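Local structure of XAC2610 protein (Xanthomonas axonopodis pv. citri, 4QTQ) at residues 26-31 against 53-58; 61-66 against 131-136; 145-150 against 158-163; 186-191 against 200-205. The protein probably acts as an immunity protein that inhibits a peptidoglycan hydrolase linked to bacterial killing by a type IV secretion system, and binds a calcium ion. All blocks are in the same frame, centred on the assembly; numbering follows the deposited sequence. Where two conformers were deposited one is given.

How the contacts relate
The four contacts illustrate how chemistry follows place in a β-rich fold. Contacts 1 and 2 lie on the same side of the chain's centre, about 11 Å apart between centres, and are joined because 53-58 and 61-66 contribute neighbouring strands to one antiparallel sheet. Contact 1 pairs strands within that sheet; contact 2, the more buried, packs its edge against another sheet through aliphatic side chains. Contacts 3 and 4 both reach the C-terminal antiparallel sheet without touching. In contact 3 a partly buried loop is tied down by polar groups and water, whereas contact 4, at the surface, adds charged side chains to regular strand pairing.

Contact 1: 26-31 against 53-58; sequences GGIAVS and VEVTFP
Ile-28 and Phe-57 begin the close-packed side of this strand pair, and they show how one sheet can have two very different faces. CD1 of Ile-28 reaches the edge of the phenyl ring, 3.9 Å from CD1 of Phe-57, with the two side chains running alongside each other. The other branch of the isoleucine, placed opposite its backbone N by a chi1 of -63°, brings CG2 to 3.6 Å from CG1 of Val-55. That same valine methyl lies over one face of the Phe-57 ring, displaced toward the rim, so the ring is held from both its edge and its face. Farther along, CG1 of Val-30 meets CG1 of Val-53 at 4.0 Å.

The reverse face is looser and more polar. Ala-29 and Thr-56 are partners there, but their CB atoms stay 4.2 Å apart, and Glu-54 stands beside them on the same side. A water spans the strands on this face: it lies 2.7 Å from OG1 of Thr-56, donates to Ala-29 O, and makes a weak bond to Glu-54 O. Between the two faces runs the backbone ladder, in which Ala-29 pairs with Thr-56 and Ser-31 with Glu-54; the bond from Thr-56 N to Ala-29 O measures 2.9 Å. Phe-57 also meets the ring of His-104, a calcium ligand, edge-to-face, which links the packed side to the metal site. Two inner strands of an antiparallel sheet, apolar on the face of Ile-28 and Val-55 and partly solvated on the other, are what one expects of a layer in a β-sandwich.

Contact 2: 61-66 against 131-136; sequences KPIALE and QKTLVF
Ile-63, Leu-65 and Leu-134 interlock between two sheets of a β-sandwich, a worked example of how edge strands can pack through side chains instead of pairing through their backbones. The short strands 63-65 and 133-136 run nearly parallel, at 20°, but their axes come no closer than 7.4 Å. Ile-63 touches with both of its branches, and Leu-134 has a nearly equal share. The CG2 of Ile-63, opposite the backbone N at a chi1 of -60°, approaches Leu-134 CD1 at 3.8 Å and Thr-133 OG1 at 3.6 Å. Its longer arm reaches across the gap toward the start of the other strand, where CD1 lies 3.8 Å from CA of Thr-133. Leu-134 is crossed at roughly a right angle by both Ile-63 and Leu-65; from the second of these, CD2 rests 3.8 Å from Leu-134 CB.

This apolar cover has a polar cost, since the backbone N of Leu-134 is buried without a partner in the model. At the more exposed end the join is wet: one water donates to Lys-61 O and to Lys-132 O, at 3.1 and 3.2 Å. Lys-132 and Thr-133 both face Asp-128, forming a G1 β bulge at the start of strand 133-136.

Strand 63-65 hydrogen-bonds to strand 52-56 on the edge of its sheet, while 133-136 borders strand 121-128 at the edge of the other; Val-107 of strand 106-112 touches both Leu-65 and Leu-134.

Contact 3: 145-150 against 158-163; sequences VMANGL and LTSTSG
Asn-148 grips Thr-161 twice, once through its backbone and once through its side chain, and so illustrates how a loop without regular structure can be fixed to a strand. Among the direct hydrogen bonds, Asn-148 N gives its proton to Thr-161 O over 2.9 Å, nearly in line with the carbonyl. The side-chain amide crosses the threonine at about a right angle, and ND2 donates to Thr-161 OG1 at 3.0 Å; this bond is bent, at 137°, and OG1 lies out of the amide plane. The oxygen of the same amide, OD1, takes a bond from Asn-116 ND2. A third link runs from Ser-162 OG to Met-146 O; the modelled separation of 2.5 Å is so short that its exact length is doubtful.

Water supplies the next group. Two waters each donate to Gly-149 O at 2.8 Å: one also lies 2.8 Å from Ser-160 OG, and the other accepts from Thr-161 N at 3.1 Å.

Carbon-to-oxygen contacts make up the last group. CB of Ala-147 sits 3.4 Å from Ser-160 OG, and CA of the same alanine directs its hydrogen toward Thr-161 O.

The loop between helix 138-143 and strand 152-154 is therefore held along strand 157-163 by directional polar bonds: direct ones near Asn-148, and water-mediated ones where Gly-149 stands farther off. Its position is likely to depend more on bonding geometry than on apolar burial.

Contact 4: 186-191 against 200-205; sequences RLTEDT and KIERLQ
Glu-202 meets Arg-186 across a pair of antiparallel strands, and following its side chain outward shows how a surface pairing acquires a charged layer. CB lies 3.9 Å from Arg-186 O, just above the ladder. A chi1 of -53° then sets CG beside the backbone N, and the chain extends from there to the carboxylate, lying alongside the arginine and pointing the same way. At the tip, OE1 packs 3.6 Å from Arg-186 CD near the plane of the guanidinium, but NE is 4.1 Å away, beyond salt-bridge range, and the two planar groups are turned 48° apart. OE1 instead forms a salt bridge with NZ of Lys-200 at 3.1 Å, on the same strand, with a weak hydrogen bond. A water lies close to OE1 and also near Thr-188 OG1. OE2 reaches Arg-186 indirectly: a second water donates to OE2 at 3.2 Å and accepts from NE at 3.0 Å, in the plane of the guanidinium. The arginine's own salt bridge is made elsewhere, from NH1 to Asp-172.

The setting is the β-hairpin of strands 181-190 and 198-205, part of the C-terminal antiparallel sheet. Arg-186 with Glu-202 and Thr-188 with Lys-200 are its hydrogen-bonded pairs here, the shortest bond running from Lys-200 N to Thr-188 O at 2.7 Å. Between them Leu-187 and Ile-201 form the non-hydrogen-bonded pair and turn to the other face, where Leu-187 CD2 touches Ile-201 CG2 at 3.7 Å. The guanidinium of Arg-203 lies with one face centred over that same Ile-201 methyl.

Contact 1: 26-31 against 53-58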
# COMPACT_ATOMS: atom_id res chain seq x y z
N GLY A 26 11.56 -11.49 -8.68
CA GLY A 26 12.16 -12.19 -7.55
C GLY A 26 11.55 -13.56 -7.30
O GLY A 26 11.34 -13.96 -6.15
N GLY A 27 11.25 -14.27 -8.39
CA GLY A 27 10.77 -15.65 -8.30
C GLY A 27 9.27 -15.78 -8.07
O GLY A 27 8.76 -16.89 -7.91
N ILE A 28 8.56 -14.65 -8.05
CA ILE A 28 7.10 -14.64 -7.99
C ILE A 28 6.60 -14.18 -9.34
O ILE A 28 7.01 -13.12 -9.82
CB ILE A 28 6.58 -13.69 -6.90
CG1 ILE A 28 7.04 -14.15 -5.51
CG2 ILE A 28 5.06 -13.61 -6.93
CD1 ILE A 28 6.95 -13.09 -4.43
N ALA A 29 5.74 -14.97 -9.97
CA ALA A 29 5.23 -14.62 -11.29
C ALA A 29 3.96 -13.82 -11.11
O ALA A 29 3.10 -14.19 -10.30
CB ALA A 29 4.96 -15.87 -12.12
N VAL A 30 3.85 -12.72 -11.84
CA VAL A 30 2.68 -11.86 -11.77
C VAL A 30 2.22 -11.52 -13.18
O VAL A 30 3.03 -11.09 -14.01
CB VAL A 30 2.94 -10.54 -11.01
CG1 VAL A 30 1.63 -9.76 -10.86
CG2 VAL A 30 3.56 -10.80 -9.65
N SER A 31 0.94 -11.76 -13.44
CA SER A 31 0.34 -11.38 -14.71
C SER A 31 -0.84 -10.45 -14.48
O SER A 31 -1.49 -10.51 -13.44
CB SER A 31 -0.11 -12.62 -15.50
OG SER A 31 -1.13 -13.33 -14.83
N VAL A 53 -5.30 -9.32 -11.44
CA VAL A 53 -3.89 -9.47 -11.13
C VAL A 53 -3.72 -10.88 -10.57
O VAL A 53 -4.27 -11.22 -9.52
CB VAL A 53 -3.43 -8.43 -10.10
CG1 VAL A 53 -2.01 -8.72 -9.62
CG2 VAL A 53 -3.54 -7.03 -10.70
N GLU A 54 -2.98 -11.71 -11.30
CA GLU A 54 -2.75 -13.10 -10.90
C GLU A 54 -1.32 -13.28 -10.41
O GLU A 54 -0.37 -12.94 -11.12
CB GLU A 54 -3.02 -14.06 -12.06
CG GLU A 54 -3.12 -15.50 -11.60
CD GLU A 54 -3.24 -16.46 -12.76
OE1 GLU A 54 -2.21 -16.73 -13.43
OE2 GLU A 54 -4.36 -16.97 -12.96
N VAL A 55 -1.19 -13.84 -9.20
CA VAL A 55 0.10 -14.00 -8.52
C VAL A 55 0.36 -15.49 -8.26
O VAL A 55 -0.48 -16.19 -7.68
CB VAL A 55 0.11 -13.24 -7.17
CG1 VAL A 55 1.46 -13.36 -6.48
CG2 VAL A 55 -0.26 -11.78 -7.37
N THR A 56 1.52 -15.96 -8.70
CA THR A 56 1.93 -17.34 -8.50
C THR A 56 3.20 -17.39 -7.67
O THR A 56 4.29 -17.16 -8.18
CB THR A 56 2.22 -18.04 -9.85
OG1 THR A 56 1.13 -17.85 -10.76
CG2 THR A 56 2.47 -19.54 -9.62
N PHE A 57 3.06 -17.67 -6.38
CA PHE A 57 4.21 -17.83 -5.49
C PHE A 57 4.88 -19.17 -5.81
O PHE A 57 4.21 -20.07 -6.30
CB PHE A 57 3.77 -17.79 -4.03
CG PHE A 57 3.15 -16.46 -3.63
CD1 PHE A 57 3.96 -15.33 -3.44
CD2 PHE A 57 1.78 -16.33 -3.46
CE1 PHE A 57 3.41 -14.11 -3.08
CE2 PHE A 57 1.22 -15.11 -3.10
CZ PHE A 57 2.04 -14.00 -2.91
N PRO A 58 6.21 -19.29 -5.57
CA PRO A 58 6.87 -20.57 -5.90
C PRO A 58 6.24 -21.76 -5.18
O PRO A 58 6.05 -21.70 -3.96
CB PRO A 58 8.31 -20.37 -5.41
CG PRO A 58 8.49 -18.92 -5.24
CD PRO A 58 7.14 -18.32 -4.98
O HOH W 1 0.78 -15.52 -12.00

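Contact 2: 61-66 against 131-136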
# COMPACT_ATOMS: atom_id res chain seq x y z
N LYS A 61 -0.25 -22.84 -6.19
CA LYS A 61 -1.28 -22.63 -7.17
C LYS A 61 -1.47 -21.10 -7.38
O LYS A 61 -1.49 -20.33 -6.40
CB LYS A 61 -2.56 -23.28 -6.63
CG LYS A 61 -3.77 -23.27 -7.53
CD LYS A 61 -4.75 -24.39 -7.13
CE LYS A 61 -6.20 -23.97 -7.26
NZ LYS A 61 -6.52 -23.39 -8.60
N PRO A 62 -1.61 -20.67 -8.64
CA PRO A 62 -1.89 -19.25 -8.92
C PRO A 62 -3.09 -18.71 -8.14
O PRO A 62 -4.07 -19.41 -7.96
CB PRO A 62 -2.18 -19.25 -10.42
CG PRO A 62 -1.44 -20.43 -10.96
CD PRO A 62 -1.51 -21.47 -9.88
N ILE A 63 -2.98 -17.46 -7.69
CA ILE A 63 -4.06 -16.77 -6.99
C ILE A 63 -4.47 -15.53 -7.80
O ILE A 63 -3.61 -14.70 -8.14
CB ILE A 63 -3.62 -16.35 -5.57
CG1 ILE A 63 -3.24 -17.60 -4.75
CG2 ILE A 63 -4.73 -15.57 -4.88
CD1 ILE A 63 -2.43 -17.33 -3.50
N ALA A 64 -5.76 -15.40 -8.10
CA ALA A 64 -6.28 -14.26 -8.87
C ALA A 64 -6.88 -13.19 -7.95
O ALA A 64 -7.70 -13.49 -7.09
CB ALA A 64 -7.34 -14.74 -9.86
N LEU A 65 -6.46 -11.95 -8.13
CA LEU A 65 -7.03 -10.84 -7.41
C LEU A 65 -7.88 -10.06 -8.38
O LEU A 65 -7.51 -9.92 -9.55
CB LEU A 65 -5.94 -9.94 -6.85
CG LEU A 65 -4.92 -10.59 -5.94
CD1 LEU A 65 -3.85 -9.57 -5.60
CD2 LEU A 65 -5.58 -11.12 -4.68
N GLU A 66 -9.02 -9.56 -7.90
CA GLU A 66 -9.91 -8.73 -8.69
C GLU A 66 -10.14 -7.36 -8.03
O GLU A 66 -11.17 -7.14 -7.40
CB GLU A 66 -11.25 -9.44 -8.91
CG GLU A 66 -11.16 -10.68 -9.79
CD GLU A 66 -11.10 -11.99 -9.01
OE1 GLU A 66 -11.00 -11.97 -7.76
OE2 GLU A 66 -11.16 -13.06 -9.67
N GLN A 131 -5.87 -20.63 4.36
CA GLN A 131 -6.67 -20.74 3.15
C GLN A 131 -5.86 -20.99 1.89
O GLN A 131 -6.43 -21.39 0.87
CB GLN A 131 -7.49 -19.46 2.98
CG GLN A 131 -8.48 -19.21 4.10
CD GLN A 131 -9.17 -17.87 3.98
OE1 GLN A 131 -9.28 -17.13 4.96
NE2 GLN A 131 -9.64 -17.54 2.78
N LYS A 132 -4.55 -20.79 1.95
CA LYS A 132 -3.71 -20.75 0.74
C LYS A 132 -4.28 -19.76 -0.24
O LYS A 132 -4.50 -20.07 -1.41
CB LYS A 132 -3.57 -22.13 0.07
CG LYS A 132 -2.80 -23.15 0.89
CD LYS A 132 -1.31 -22.84 0.93
CE LYS A 132 -0.70 -23.45 2.18
NZ LYS A 132 0.73 -23.11 2.37
N THR A 133 -4.52 -18.55 0.25
CA THR A 133 -4.90 -17.49 -0.64
C THR A 133 -4.56 -16.12 -0.07
O THR A 133 -4.03 -15.99 1.03
CB THR A 133 -6.39 -17.56 -0.98
OG1 THR A 133 -6.66 -16.71 -2.10
CG2 THR A 133 -7.26 -17.15 0.22
N LEU A 134 -4.88 -15.10 -0.86
CA LEU A 134 -4.63 -13.72 -0.52
C LEU A 134 -5.98 -13.15 -0.18
O LEU A 134 -6.90 -13.29 -0.97
CB LEU A 134 -4.03 -12.99 -1.74
CG LEU A 134 -2.54 -13.30 -1.95
CD1 LEU A 134 -2.14 -13.15 -3.41
CD2 LEU A 134 -1.71 -12.40 -1.05
N VAL A 135 -6.08 -12.49 0.97
CA VAL A 135 -7.35 -12.00 1.51
C VAL A 135 -7.32 -10.48 1.56
O VAL A 135 -6.43 -9.89 2.16
CB VAL A 135 -7.59 -12.62 2.91
CG1 VAL A 135 -8.90 -12.12 3.53
CG2 VAL A 135 -7.63 -14.15 2.80
N PHE A 136 -8.29 -9.83 0.92
CA PHE A 136 -8.37 -8.38 0.97
C PHE A 136 -8.45 -7.94 2.43
O PHE A 136 -9.27 -8.46 3.18
CB PHE A 136 -9.59 -7.88 0.20
CG PHE A 136 -9.81 -6.40 0.34
CD1 PHE A 136 -9.09 -5.51 -0.45
CD2 PHE A 136 -10.67 -5.90 1.29
CE1 PHE A 136 -9.27 -4.13 -0.33
CE2 PHE A 136 -10.86 -4.53 1.41
CZ PHE A 136 -10.15 -3.64 0.61
O HOH W 2 -2.14 -20.96 -3.43

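Contact 3: 145-150 against 158-163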
# COMPACT_ATOMS: atom_id res chain seq x y z
N VAL A 145 -5.99 5.58 2.70
CA VAL A 145 -6.98 6.61 2.39
C VAL A 145 -6.65 7.88 3.16
O VAL A 145 -6.42 7.87 4.38
CB VAL A 145 -8.42 6.14 2.71
CG1 VAL A 145 -9.42 7.26 2.47
CG2 VAL A 145 -8.79 4.94 1.87
N MET A 146 -6.62 8.99 2.41
CA MET A 146 -6.19 10.30 2.91
C MET A 146 -4.73 10.33 3.41
O MET A 146 -4.28 11.32 4.01
CB MET A 146 -7.15 10.84 3.97
CG MET A 146 -8.52 11.24 3.42
SD MET A 146 -8.51 12.56 2.18
CE MET A 146 -7.57 13.84 3.01
N ALA A 147 -3.96 9.28 3.14
CA ALA A 147 -2.55 9.27 3.50
C ALA A 147 -1.75 9.94 2.39
O ALA A 147 -2.20 10.04 1.25
CB ALA A 147 -2.06 7.86 3.70
N ASN A 148 -0.54 10.38 2.74
CA ASN A 148 0.36 10.95 1.75
C ASN A 148 1.03 9.91 0.87
O ASN A 148 1.74 10.26 -0.06
CB ASN A 148 1.40 11.84 2.42
CG ASN A 148 0.78 13.06 3.05
OD1 ASN A 148 -0.26 13.53 2.60
ND2 ASN A 148 1.40 13.55 4.12
N GLY A 149 0.78 8.64 1.17
CA GLY A 149 1.25 7.55 0.35
C GLY A 149 1.24 6.27 1.15
O GLY A 149 0.87 6.28 2.33
N LEU A 150 1.65 5.18 0.52
CA LEU A 150 1.71 3.89 1.18
C LEU A 150 2.53 3.96 2.47
O LEU A 150 3.56 4.62 2.54
CB LEU A 150 2.31 2.84 0.24
CG LEU A 150 2.28 1.37 0.68
CD1 LEU A 150 0.87 0.93 1.01
CD2 LEU A 150 2.84 0.50 -0.43
N LEU A 158 3.37 -0.04 11.80
CA LEU A 158 3.14 0.57 10.51
C LEU A 158 3.00 2.09 10.70
O LEU A 158 2.23 2.54 11.55
CB LEU A 158 1.86 0.01 9.88
CG LEU A 158 1.98 -1.31 9.10
CD1 LEU A 158 2.60 -2.44 9.92
CD2 LEU A 158 0.61 -1.74 8.59
N THR A 159 3.72 2.87 9.91
CA THR A 159 3.62 4.32 9.99
C THR A 159 3.06 4.93 8.71
O THR A 159 3.31 4.44 7.61
CB THR A 159 4.99 4.96 10.31
OG1 THR A 159 5.98 4.41 9.44
CG2 THR A 159 5.39 4.70 11.74
N SER A 160 2.28 5.99 8.87
CA SER A 160 1.60 6.67 7.77
C SER A 160 1.49 8.15 8.14
O SER A 160 1.35 8.49 9.31
CB SER A 160 0.20 6.07 7.57
OG SER A 160 -0.39 6.47 6.34
N THR A 161 1.59 9.03 7.14
CA THR A 161 1.47 10.46 7.39
C THR A 161 0.26 11.03 6.66
O THR A 161 -0.10 10.60 5.57
CB THR A 161 2.73 11.25 6.99
OG1 THR A 161 2.83 11.32 5.57
CG2 THR A 161 3.98 10.60 7.53
N SER A 162 -0.35 12.03 7.29
CA SER A 162 -1.43 12.77 6.68
C SER A 162 -1.26 14.26 7.02
O SER A 162 -0.20 14.67 7.52
CB SER A 162 -2.76 12.21 7.16
OG SER A 162 -3.77 12.49 6.21
N GLY A 163 -2.28 15.06 6.75
CA GLY A 163 -2.22 16.50 7.02
C GLY A 163 -2.79 17.32 5.89
O GLY A 163 -3.42 16.79 4.99
O HOH W 3 -0.74 4.78 4.13
O HOH W 4 2.23 7.60 4.42

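Contact 4: 186-191 against 200-205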
# COMPACT_ATOMS: atom_id res chain seq x y z
N ARG A 186 -1.26 8.89 17.45
CA ARG A 186 -1.43 9.93 16.45
C ARG A 186 -0.74 11.20 16.96
O ARG A 186 -1.12 11.72 18.02
CB ARG A 186 -2.91 10.20 16.17
CG ARG A 186 -3.12 11.23 15.07
CD ARG A 186 -4.54 11.74 14.95
NE ARG A 186 -5.56 10.71 14.80
CZ ARG A 186 -5.78 9.98 13.71
NH1 ARG A 186 -5.02 10.11 12.63
NH2 ARG A 186 -6.76 9.08 13.71
N LEU A 187 0.27 11.66 16.22
CA LEU A 187 1.01 12.88 16.53
C LEU A 187 0.59 13.96 15.55
O LEU A 187 0.80 13.82 14.35
CB LEU A 187 2.53 12.67 16.42
CG LEU A 187 3.22 11.56 17.22
CD1 LEU A 187 4.74 11.74 17.13
CD2 LEU A 187 2.78 11.54 18.68
N THR A 188 -0.04 15.03 16.05
CA THR A 188 -0.47 16.14 15.20
C THR A 188 0.43 17.35 15.48
O THR A 188 0.52 17.82 16.62
CB THR A 188 -1.93 16.53 15.47
OG1 THR A 188 -2.78 15.40 15.25
CG2 THR A 188 -2.37 17.67 14.54
N GLU A 189 1.10 17.83 14.44
CA GLU A 189 1.95 19.02 14.55
C GLU A 189 1.33 20.16 13.76
O GLU A 189 1.01 19.98 12.59
CB GLU A 189 3.35 18.74 14.03
CG GLU A 189 4.05 17.60 14.74
CD GLU A 189 5.55 17.63 14.52
OE1 GLU A 189 5.99 18.16 13.47
OE2 GLU A 189 6.29 17.13 15.40
N ASP A 190 1.17 21.31 14.41
CA ASP A 190 0.59 22.50 13.80
C ASP A 190 1.63 23.63 13.82
O ASP A 190 1.98 24.15 14.89
CB ASP A 190 -0.68 22.89 14.57
CG ASP A 190 -1.41 24.09 13.97
OD1 ASP A 190 -0.81 24.90 13.23
OD2 ASP A 190 -2.62 24.22 14.27
N THR A 191 2.14 23.98 12.64
CA THR A 191 3.16 25.02 12.48
C THR A 191 2.61 26.25 11.73
O THR A 191 3.36 26.96 11.05
CB THR A 191 4.40 24.45 11.75
OG1 THR A 191 4.92 23.36 12.51
CG2 THR A 191 5.51 25.48 11.58
N LYS A 200 0.25 17.82 19.35
CA LYS A 200 -0.76 17.07 20.08
C LYS A 200 -0.45 15.59 19.97
O LYS A 200 -0.19 15.10 18.87
CB LYS A 200 -2.14 17.38 19.51
CG LYS A 200 -3.30 16.74 20.26
CD LYS A 200 -4.56 17.58 20.10
CE LYS A 200 -5.82 16.75 20.17
NZ LYS A 200 -6.10 16.12 18.85
N ILE A 201 -0.46 14.90 21.10
CA ILE A 201 -0.16 13.47 21.14
C ILE A 201 -1.40 12.74 21.62
O ILE A 201 -1.93 13.06 22.68
CB ILE A 201 0.99 13.16 22.12
CG1 ILE A 201 2.24 13.98 21.77
CG2 ILE A 201 1.32 11.67 22.12
CD1 ILE A 201 3.24 14.07 22.91
N GLU A 202 -1.88 11.79 20.83
CA GLU A 202 -2.93 10.88 21.26
C GLU A 202 -2.40 9.46 21.21
O GLU A 202 -1.64 9.10 20.31
CB GLU A 202 -4.16 11.00 20.38
CG GLU A 202 -4.69 12.41 20.24
CD GLU A 202 -5.70 12.50 19.12
OE1 GLU A 202 -5.39 13.15 18.11
OE2 GLU A 202 -6.77 11.89 19.23
N ARG A 203 -2.81 8.65 22.19
CA ARG A 203 -2.37 7.26 22.30
C ARG A 203 -3.52 6.38 22.69
O ARG A 203 -4.51 6.85 23.27
CB ARG A 203 -1.28 7.12 23.36
CG ARG A 203 -0.05 7.93 23.05
CD ARG A 203 1.20 7.35 23.68
NE ARG A 203 2.38 7.92 23.01
CZ ARG A 203 3.21 8.81 23.54
NH1 ARG A 203 3.06 9.25 24.79
NH2 ARG A 203 4.23 9.27 22.81
N LEU A 204 -3.39 5.09 22.38
CA LEU A 204 -4.42 4.11 22.65
C LEU A 204 -4.29 3.72 24.11
O LEU A 204 -3.26 3.19 24.54
CB LEU A 204 -4.27 2.88 21.75
CG LEU A 204 -5.23 1.73 21.97
CD1 LEU A 204 -6.63 2.11 21.54
CD2 LEU A 204 -4.77 0.46 21.26
N GLN A 205 -5.36 3.97 24.86
CA GLN A 205 -5.37 3.71 26.29
C GLN A 205 -6.77 3.25 26.68
O GLN A 205 -7.75 3.92 26.35
CB GLN A 205 -4.99 4.99 27.03
CG GLN A 205 -4.76 4.83 28.52
CD GLN A 205 -4.55 6.17 29.20
OE1 GLN A 205 -4.01 7.12 28.62
NE2 GLN A 205 -4.97 6.25 30.46
O HOH W 5 -2.95 14.11 17.78
O HOH W 6 -7.75 10.10 16.80